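PDB 2XMZ: hydrolase, alpha/beta hydrolase FOLD family from Staphylococcus aureus, which probably catalyses the elimination of pyruvate that yields 2-succinyl-6-hydroxy-2,4-cyclohexadiene-1-carboxylate in menaquinone biosynthesis. Local coordinates for residues I69-L72 / L73-L77; L157-S160 / Q161-L164; E216-E219 / K220-Q223; D251-E254 / F255-M258. One frame throughout, in Å; residues are numbered along the deposited sequence. Where two conformers were deposited one is given.

Contact 1 (I69-L72 / L73-L77); sequences ITTL and LDRIL
Thr71 and Arg75 meet one turn apart on helix 66-77, an amphipathic alpha-helix that packs against the central sheet of the alpha/beta hydrolase fold. The backbone illustrates the i to i+4 rule: Leu73 N, Asp74 N and Arg75 N bond to the carbonyls of Ile69, Thr70 and Thr71, while Ile76 N to Leu72 O, at 3.4 Å, is weak. On the inner side, Leu72 CD2 lies 3.7 Å from Leu73 CD2 and 4.0 Å from Ile76 CD1. All three side chains rest on Ile48 of strand 44-48, and Leu73 also reaches Val96 and Tyr100 of helix 92-103.

Asp74 curls back over the preceding turn. With CG beside its own backbone N (chi1 -73°), the carboxylate sits near Thr70 O, and Thr70 CG2 stands 3.8 Å from Asp74 OD2. Both carboxylate oxygens are engaged by neighbouring parts of the fold, OD1 with Tyr100 OH and OD2 with His105 ND1, which should fix the rotation of the group. On the outer side the Arg75 chain runs extended from CG to NE, and the Thr71 methyl CG2 covers one guanidinium face near its rim, 3.4 Å from Arg75 NE.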
# COMPACT_ATOMS: atom_id res chain seq x y z
N ILE A 69 -0.69 -5.13 12.91
CA ILE A 69 -0.77 -3.94 12.05
C ILE A 69 -2.10 -3.21 12.24
O ILE A 69 -2.14 -1.97 12.28
CB ILE A 69 -0.54 -4.28 10.58
CG1 ILE A 69 0.89 -4.77 10.38
CG2 ILE A 69 -0.81 -3.05 9.66
CD1 ILE A 69 1.01 -5.74 9.24
N THR A 70 -3.19 -3.96 12.37
CA THR A 70 -4.51 -3.36 12.65
C THR A 70 -4.49 -2.55 13.94
O THR A 70 -5.01 -1.43 13.97
CB THR A 70 -5.58 -4.44 12.71
OG1 THR A 70 -5.65 -5.01 11.42
CG2 THR A 70 -6.99 -3.85 13.10
N THR A 71 -3.90 -3.12 15.00
CA THR A 71 -3.77 -2.39 16.26
C THR A 71 -2.96 -1.12 16.09
O THR A 71 -3.31 -0.06 16.59
CB THR A 71 -3.15 -3.26 17.35
OG1 THR A 71 -4.07 -4.31 17.66
CG2 THR A 71 -2.88 -2.44 18.63
N LEU A 72 -1.84 -1.26 15.40
CA LEU A 72 -1.00 -0.14 15.05
C LEU A 72 -1.81 0.98 14.42
O LEU A 72 -1.72 2.16 14.83
CB LEU A 72 0.06 -0.64 14.06
CG LEU A 72 1.25 0.20 13.66
CD1 LEU A 72 2.34 -0.77 13.16
CD2 LEU A 72 0.87 1.23 12.56
N LEU A 73 -2.60 0.61 13.42
CA LEU A 73 -3.42 1.59 12.71
C LEU A 73 -4.57 2.11 13.57
O LEU A 73 -4.86 3.30 13.53
CB LEU A 73 -3.95 1.02 11.39
CG LEU A 73 -2.97 0.53 10.33
CD1 LEU A 73 -3.75 0.23 9.03
CD2 LEU A 73 -1.85 1.53 10.05
N ASP A 74 -5.22 1.24 14.35
CA ASP A 74 -6.28 1.66 15.29
C ASP A 74 -5.78 2.84 16.15
O ASP A 74 -6.48 3.84 16.35
CB ASP A 74 -6.67 0.52 16.24
CG ASP A 74 -7.49 -0.59 15.57
OD1 ASP A 74 -8.12 -0.42 14.49
OD2 ASP A 74 -7.53 -1.67 16.18
N ARG A 75 -4.55 2.71 16.63
CA ARG A 75 -3.96 3.66 17.55
C ARG A 75 -3.72 5.00 16.91
O ARG A 75 -3.89 6.03 17.54
CB ARG A 75 -2.66 3.09 18.12
CG ARG A 75 -2.92 1.99 19.12
CD ARG A 75 -1.63 1.32 19.51
NE ARG A 75 -1.85 0.27 20.49
CZ ARG A 75 -0.88 -0.49 21.00
NH1 ARG A 75 0.38 -0.28 20.64
NH2 ARG A 75 -1.16 -1.43 21.87
N ILE A 76 -3.34 4.98 15.64
CA ILE A 76 -3.15 6.24 14.92
C ILE A 76 -4.50 6.84 14.62
O ILE A 76 -4.76 8.01 14.96
CB ILE A 76 -2.38 6.04 13.61
CG1 ILE A 76 -0.90 5.80 13.93
CG2 ILE A 76 -2.56 7.28 12.72
CD1 ILE A 76 -0.12 5.10 12.81
N LEU A 77 -5.36 6.03 13.99
CA LEU A 77 -6.65 6.51 13.49
C LEU A 77 -7.63 6.97 14.56
O LEU A 77 -8.48 7.81 14.29
CB LEU A 77 -7.28 5.47 12.56
CG LEU A 77 -6.41 5.19 11.31
CD1 LEU A 77 -7.05 4.13 10.45
CD2 LEU A 77 -6.14 6.48 10.50

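Contact 2 (L157-S160 / Q161-L164); sequences LFQS and QLEL
The Phe158 ring and the Gln161 side-chain amide lie side by side and point the same way, their planes 46° apart. Over the centre of one ring face sits Leu157 CG, 4.3 Å above the plane. The amide approaches obliquely, its nitrogen Gln161 NE2 being 3.7 Å from Phe158 CD1. The ring also makes a cation-pi contact with Arg176 and meets the ring of Trp152 obliquely. Gln161 itself is buried against Ile172 and Arg176 of helix 166-177 and against Thr246 and Glu250.

The pairing follows from the tight winding of the backbone. Gln161 N bonds to Phe158 O at 2.9 Å, and Leu162 N to Gln159 O at 3.0 Å. In these i to i+3 links both donors come in from well above the carbonyl plane. A chi1 of -66° sets Gln161 CG beside its backbone N, from where the extended chain carries the amide back along the ring. On the other flank Leu162 CD1 approaches Gln159 CG at 4.1 Å, and Leu162 CB and CG lie close to Gln159 O. Ser160 OG turns to Glu250 OE2, a hydrogen bond that ties the turn to helix 247-250.

Such i to i+3 bonding is the signature of a 3-10 segment, here in the connection between helices 145-152 and 166-177. Leu157 touches Asp218 and His245, so the segment packs beside the probable Ser-His-Asp triad of this alpha/beta hydrolase fold.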
# COMPACT_ATOMS: atom_id res chain seq x y z
N LEU A 157 7.34 -7.84 -12.78
CA LEU A 157 6.40 -6.92 -12.18
C LEU A 157 6.83 -5.47 -12.37
O LEU A 157 5.99 -4.58 -12.54
CB LEU A 157 6.24 -7.22 -10.69
CG LEU A 157 5.14 -6.50 -9.91
CD1 LEU A 157 3.79 -6.72 -10.58
CD2 LEU A 157 5.13 -7.00 -8.46
N PHE A 158 8.15 -5.23 -12.36
CA PHE A 158 8.69 -3.88 -12.41
C PHE A 158 9.29 -3.47 -13.74
O PHE A 158 9.92 -2.42 -13.83
CB PHE A 158 9.71 -3.70 -11.30
CG PHE A 158 9.15 -3.94 -9.94
CD1 PHE A 158 8.13 -3.14 -9.45
CD2 PHE A 158 9.65 -4.98 -9.15
CE1 PHE A 158 7.60 -3.36 -8.16
CE2 PHE A 158 9.13 -5.23 -7.89
CZ PHE A 158 8.10 -4.41 -7.39
N GLN A 159 9.08 -4.28 -14.78
CA GLN A 159 9.70 -4.02 -16.08
C GLN A 159 9.42 -2.60 -16.60
O GLN A 159 10.31 -1.95 -17.16
CB GLN A 159 9.26 -5.08 -17.10
CG GLN A 159 9.97 -5.01 -18.42
CD GLN A 159 9.59 -6.14 -19.35
OE1 GLN A 159 10.21 -6.31 -20.41
NE2 GLN A 159 8.58 -6.92 -18.97
N SER A 160 8.20 -2.12 -16.38
CA SER A 160 7.80 -0.79 -16.84
C SER A 160 8.64 0.33 -16.21
O SER A 160 8.76 1.40 -16.79
CB SER A 160 6.32 -0.54 -16.55
OG SER A 160 6.13 -0.40 -15.15
N GLN A 161 9.23 0.07 -15.05
CA GLN A 161 10.09 1.08 -14.41
C GLN A 161 11.38 1.36 -15.17
O GLN A 161 11.95 2.45 -15.04
CB GLN A 161 10.40 0.70 -12.96
CG GLN A 161 9.17 0.71 -12.06
CD GLN A 161 9.49 0.53 -10.60
OE1 GLN A 161 10.67 0.42 -10.21
NE2 GLN A 161 8.45 0.50 -9.77
N LEU A 162 11.85 0.38 -15.95
CA LEU A 162 13.11 0.51 -16.69
C LEU A 162 13.02 1.64 -17.72
O LEU A 162 14.04 2.10 -18.26
CB LEU A 162 13.49 -0.81 -17.37
CG LEU A 162 13.66 -2.03 -16.47
CD1 LEU A 162 13.50 -3.30 -17.30
CD2 LEU A 162 15.01 -2.01 -15.72
N GLU A 163 11.79 2.09 -17.94
CA GLU A 163 11.49 3.16 -18.87
C GLU A 163 11.37 4.54 -18.19
O GLU A 163 11.23 5.55 -18.88
CB GLU A 163 10.21 2.82 -19.64
CG GLU A 163 10.40 1.79 -20.75
CD GLU A 163 11.15 2.36 -21.93
OE1 GLU A 163 12.40 2.50 -21.87
OE2 GLU A 163 10.48 2.68 -22.94
N LEU A 164 11.42 4.57 -16.86
CA LEU A 164 11.26 5.82 -16.12
C LEU A 164 12.47 6.74 -16.26
O LEU A 164 13.55 6.27 -16.63
CB LEU A 164 10.97 5.54 -14.64
CG LEU A 164 9.56 4.98 -14.41
CD1 LEU A 164 9.37 4.50 -12.99
CD2 LEU A 164 8.46 5.98 -14.82

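Contact 3 (E216-E219 / K220-Q223); sequences EYDE and KFVQ
The Asp218 carboxylate and the Phe221 ring cross with their planes 48° apart, in the loop after strand 210-215 and the start of helix 219-231 into which it leads; the alpha/beta hydrolase fold commonly places the acid of its catalytic triad in such a loop after a strand. Asp218 holds the N-cap position, and its geometry is consistent with the acid of a Ser91-His245-Asp218 triad. Its CG stands anti to the backbone N (chi1 -178°), which swings the carboxylate across the first turn. Asp218 OD1 then lies in the ring plane at the edge, 3.5 Å from Phe221 CD1, an approach that sets an oxygen against the electropositive rim of the ring. The other oxygen, Asp218 OD2, comes within 3.3 Å of Phe221 CB and accepts a hydrogen bond from His245 ND1. Since the Phe221 ring also meets the His245 ring edge-to-face, the phenylalanine flanks both members of this pair.

Glu219 has two conformations; in one its OE2 can accept from Lys220 N, so this bond is doubtful as a constant feature. Backbone bonds secure the turn beneath: Val222 N reaches Asp218 O at 2.9 Å, and Gln223 N reaches Glu219 O at the same 2.9 Å. Val222 CG2 packs 4.1 Å from Glu216 CA and 3.3 Å from Asp218 O.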
# COMPACT_ATOMS: atom_id res chain seq x y z
N GLU A 216 -2.31 -0.45 -16.58
CA GLU A 216 -2.65 -1.18 -17.80
C GLU A 216 -1.59 -2.22 -18.22
O GLU A 216 -1.95 -3.31 -18.66
CB GLU A 216 -2.95 -0.17 -18.89
CG GLU A 216 -2.78 -0.64 -20.30
CD GLU A 216 -3.29 0.38 -21.26
OE1 GLU A 216 -4.52 0.37 -21.49
OE2 GLU A 216 -2.48 1.20 -21.75
N TYR A 217 -0.31 -1.88 -18.04
CA TYR A 217 0.79 -2.82 -18.32
C TYR A 217 0.87 -3.94 -17.29
O TYR A 217 1.54 -4.94 -17.51
CB TYR A 217 2.15 -2.12 -18.37
CG TYR A 217 2.27 -1.09 -19.48
CD1 TYR A 217 1.48 -1.16 -20.62
CD2 TYR A 217 3.21 -0.07 -19.38
CE1 TYR A 217 1.60 -0.21 -21.62
CE2 TYR A 217 3.34 0.87 -20.38
CZ TYR A 217 2.53 0.80 -21.49
OH TYR A 217 2.68 1.75 -22.48
N ASP A 218 0.20 -3.77 -16.16
CA ASP A 218 0.34 -4.70 -15.06
C ASP A 218 -0.86 -5.68 -15.10
O ASP A 218 -1.79 -5.64 -14.28
CB ASP A 218 0.48 -3.88 -13.76
CG ASP A 218 0.67 -4.74 -12.54
OD1 ASP A 218 0.95 -5.95 -12.66
OD2 ASP A 218 0.48 -4.18 -11.43
N GLU A 219 -0.81 -6.59 -16.07
CA GLU A 219 -1.90 -7.52 -16.36
C GLU A 219 -2.44 -8.25 -15.12
O GLU A 219 -3.64 -8.30 -14.91
CB GLU A 219 -1.47 -8.54 -17.43
CG GLU A 219 -0.25 -9.44 -17.05
CD GLU A 219 0.99 -8.68 -16.53
OE1 GLU A 219 1.66 -7.97 -17.31
OE2 GLU A 219 1.30 -8.82 -15.33
N LYS A 220 -1.53 -8.77 -14.30
CA LYS A 220 -1.93 -9.56 -13.15
C LYS A 220 -2.77 -8.73 -12.20
O LYS A 220 -3.80 -9.18 -11.72
CB LYS A 220 -0.70 -10.12 -12.42
CG LYS A 220 -1.00 -10.80 -11.07
CD LYS A 220 0.30 -11.21 -10.36
CE LYS A 220 0.03 -11.58 -8.90
NZ LYS A 220 1.32 -11.64 -8.13
N PHE A 221 -2.32 -7.51 -11.91
CA PHE A 221 -3.07 -6.70 -10.98
C PHE A 221 -4.32 -6.04 -11.60
O PHE A 221 -5.29 -5.75 -10.89
CB PHE A 221 -2.15 -5.76 -10.19
CG PHE A 221 -1.31 -6.50 -9.17
CD1 PHE A 221 -0.10 -7.10 -9.53
CD2 PHE A 221 -1.77 -6.65 -7.86
CE1 PHE A 221 0.66 -7.80 -8.61
CE2 PHE A 221 -1.02 -7.34 -6.92
CZ PHE A 221 0.21 -7.92 -7.30
N VAL A 222 -4.31 -5.84 -12.92
CA VAL A 222 -5.54 -5.45 -13.64
C VAL A 222 -6.62 -6.53 -13.46
O VAL A 222 -7.79 -6.23 -13.15
CB VAL A 222 -5.27 -5.22 -15.16
CG1 VAL A 222 -6.57 -5.13 -15.98
CG2 VAL A 222 -4.41 -3.96 -15.35
N GLN A 223 -6.24 -7.80 -13.64
CA GLN A 223 -7.24 -8.87 -13.53
C GLN A 223 -7.72 -8.93 -12.10
O GLN A 223 -8.89 -9.08 -11.85
CB GLN A 223 -6.67 -10.22 -13.98
CG GLN A 223 -6.44 -10.25 -15.48
CD GLN A 223 -5.54 -11.38 -15.92
OE1 GLN A 223 -5.39 -11.62 -17.12
NE2 GLN A 223 -4.93 -12.08 -14.96

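Contact 4 (D251-E254 / F255-M258); sequences DSDE and FDTM
Glu254 and Met258 meet one turn apart, and the glutamate can be followed outward from its backbone. Its CB lies 3.1 Å from Phe255 N, the amide of the next residue. CG stands anti to the backbone N (chi1 -176°), and the bend at chi2 turns the carboxylate along the helix toward the methionine. CD comes 4.2 Å from Met258 CE. At the tip, OE2 approaches that methyl at 3.3 Å and lies 3.8 Å from Met258 SD. The methionine answers with bends at chi2 and chi3 that fold its methyl back, and both side chains also touch Ile240 of strand 235-240.

These are the first two turns of helix 252-266, the C-terminal helix of the alpha/beta hydrolase fold, which packs on the sheet, touching the outermost strand 235-240 and, through Phe255, Phe88 of strand 84-90. Asp251 is its N-cap: its OD1 accepts a weak capping bond from Glu254 N, while its carbonyl takes Phe255 N. Phe255 CB lies close to Asp251 O and Ser252 O, and its ring also meets those of His35 and His248.

Asp253 O is gripped twice by Thr257, through N and through OG1, each at 2.8 Å. The hydroxyl comes from above the carbonyl plane, 42° out of it. Asp253 OD1 and Asp256 OD2 are 4.5 Å apart, like charges bridged by a water that donates to both. Asp256 OD1 is hydrogen-bonded to His35 ND1, and OD2 has a long, weak ion pair with Lys38 NZ.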
# COMPACT_ATOMS: atom_id res chain seq x y z
N ASP A 251 2.89 7.68 -13.50
CA ASP A 251 2.05 8.80 -13.91
C ASP A 251 1.43 9.47 -12.68
O ASP A 251 0.24 9.25 -12.37
CB ASP A 251 0.95 8.34 -14.85
CG ASP A 251 0.35 9.49 -15.64
OD1 ASP A 251 0.56 10.67 -15.25
OD2 ASP A 251 -0.33 9.21 -16.66
N SER A 252 2.25 10.27 -12.00
CA SER A 252 1.86 10.93 -10.74
C SER A 252 0.67 11.86 -10.91
O SER A 252 -0.19 11.93 -10.05
CB SER A 252 3.05 11.67 -10.10
OG SER A 252 4.14 10.81 -9.82
N ASP A 253 0.62 12.58 -12.02
CA ASP A 253 -0.46 13.55 -12.22
C ASP A 253 -1.83 12.90 -12.43
O ASP A 253 -2.81 13.29 -11.79
CB ASP A 253 -0.12 14.49 -13.36
CG ASP A 253 0.97 15.48 -12.98
OD1 ASP A 253 1.12 15.76 -11.76
OD2 ASP A 253 1.68 15.96 -13.88
N GLU A 254 -1.88 11.92 -13.32
CA GLU A 254 -3.11 11.16 -13.53
C GLU A 254 -3.51 10.49 -12.21
O GLU A 254 -4.67 10.57 -11.80
CB GLU A 254 -2.92 10.14 -14.66
CG GLU A 254 -4.16 9.35 -15.05
CD GLU A 254 -5.24 10.20 -15.67
OE1 GLU A 254 -4.94 11.32 -16.15
OE2 GLU A 254 -6.40 9.73 -15.67
N PHE A 255 -2.54 9.86 -11.55
CA PHE A 255 -2.78 9.27 -10.23
C PHE A 255 -3.43 10.31 -9.29
O PHE A 255 -4.46 10.02 -8.68
CB PHE A 255 -1.47 8.72 -9.62
CG PHE A 255 -1.59 8.32 -8.18
CD1 PHE A 255 -2.03 7.04 -7.82
CD2 PHE A 255 -1.27 9.22 -7.17
CE1 PHE A 255 -2.15 6.67 -6.47
CE2 PHE A 255 -1.39 8.87 -5.83
CZ PHE A 255 -1.83 7.59 -5.48
N ASP A 256 -2.82 11.49 -9.19
CA ASP A 256 -3.36 12.57 -8.35
C ASP A 256 -4.77 13.01 -8.76
O ASP A 256 -5.65 13.17 -7.90
CB ASP A 256 -2.42 13.78 -8.36
CG ASP A 256 -1.15 13.54 -7.57
OD1 ASP A 256 -1.12 12.58 -6.77
OD2 ASP A 256 -0.19 14.33 -7.74
N THR A 257 -4.96 13.19 -10.06
CA THR A 257 -6.26 13.59 -10.62
C THR A 257 -7.35 12.57 -10.27
O THR A 257 -8.44 12.96 -9.87
CB THR A 257 -6.16 13.73 -12.15
OG1 THR A 257 -5.14 14.69 -12.46
CG2 THR A 257 -7.50 14.18 -12.75
N MET A 258 -7.04 11.28 -10.43
CA MET A 258 -7.99 10.22 -10.08
C MET A 258 -8.38 10.25 -8.61
O MET A 258 -9.55 10.08 -8.28
CB MET A 258 -7.48 8.82 -10.46
CG MET A 258 -7.38 8.50 -11.96
SD MET A 258 -8.89 8.70 -12.95
CE MET A 258 -8.78 10.43 -13.44
O HOH W 1 -0.59 16.23 -9.68

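Contacts 2 and 3 touch directly: contact 3 supplies Asp218, the probable triad acid, and contact 2 packs against it. Leu157 CD1 lies 3.6 Å from Asp218 OD1 and 3.9 Å from Phe221 CE1, while Ser160 CB meets Tyr217 CD2. Their centres are 14 Å apart. Contact 4 stands a little off, its centre about 17 Å from that of contact 3 and 18 Å from that of contact 2; its nearest atoms come within about 10 Å and 6 Å of them, without touching. Contact 1 lies on the opposite side of the chain's centre from the other three, with centres about 28 to 33 Å away, and packs on the helix that follows Ser91.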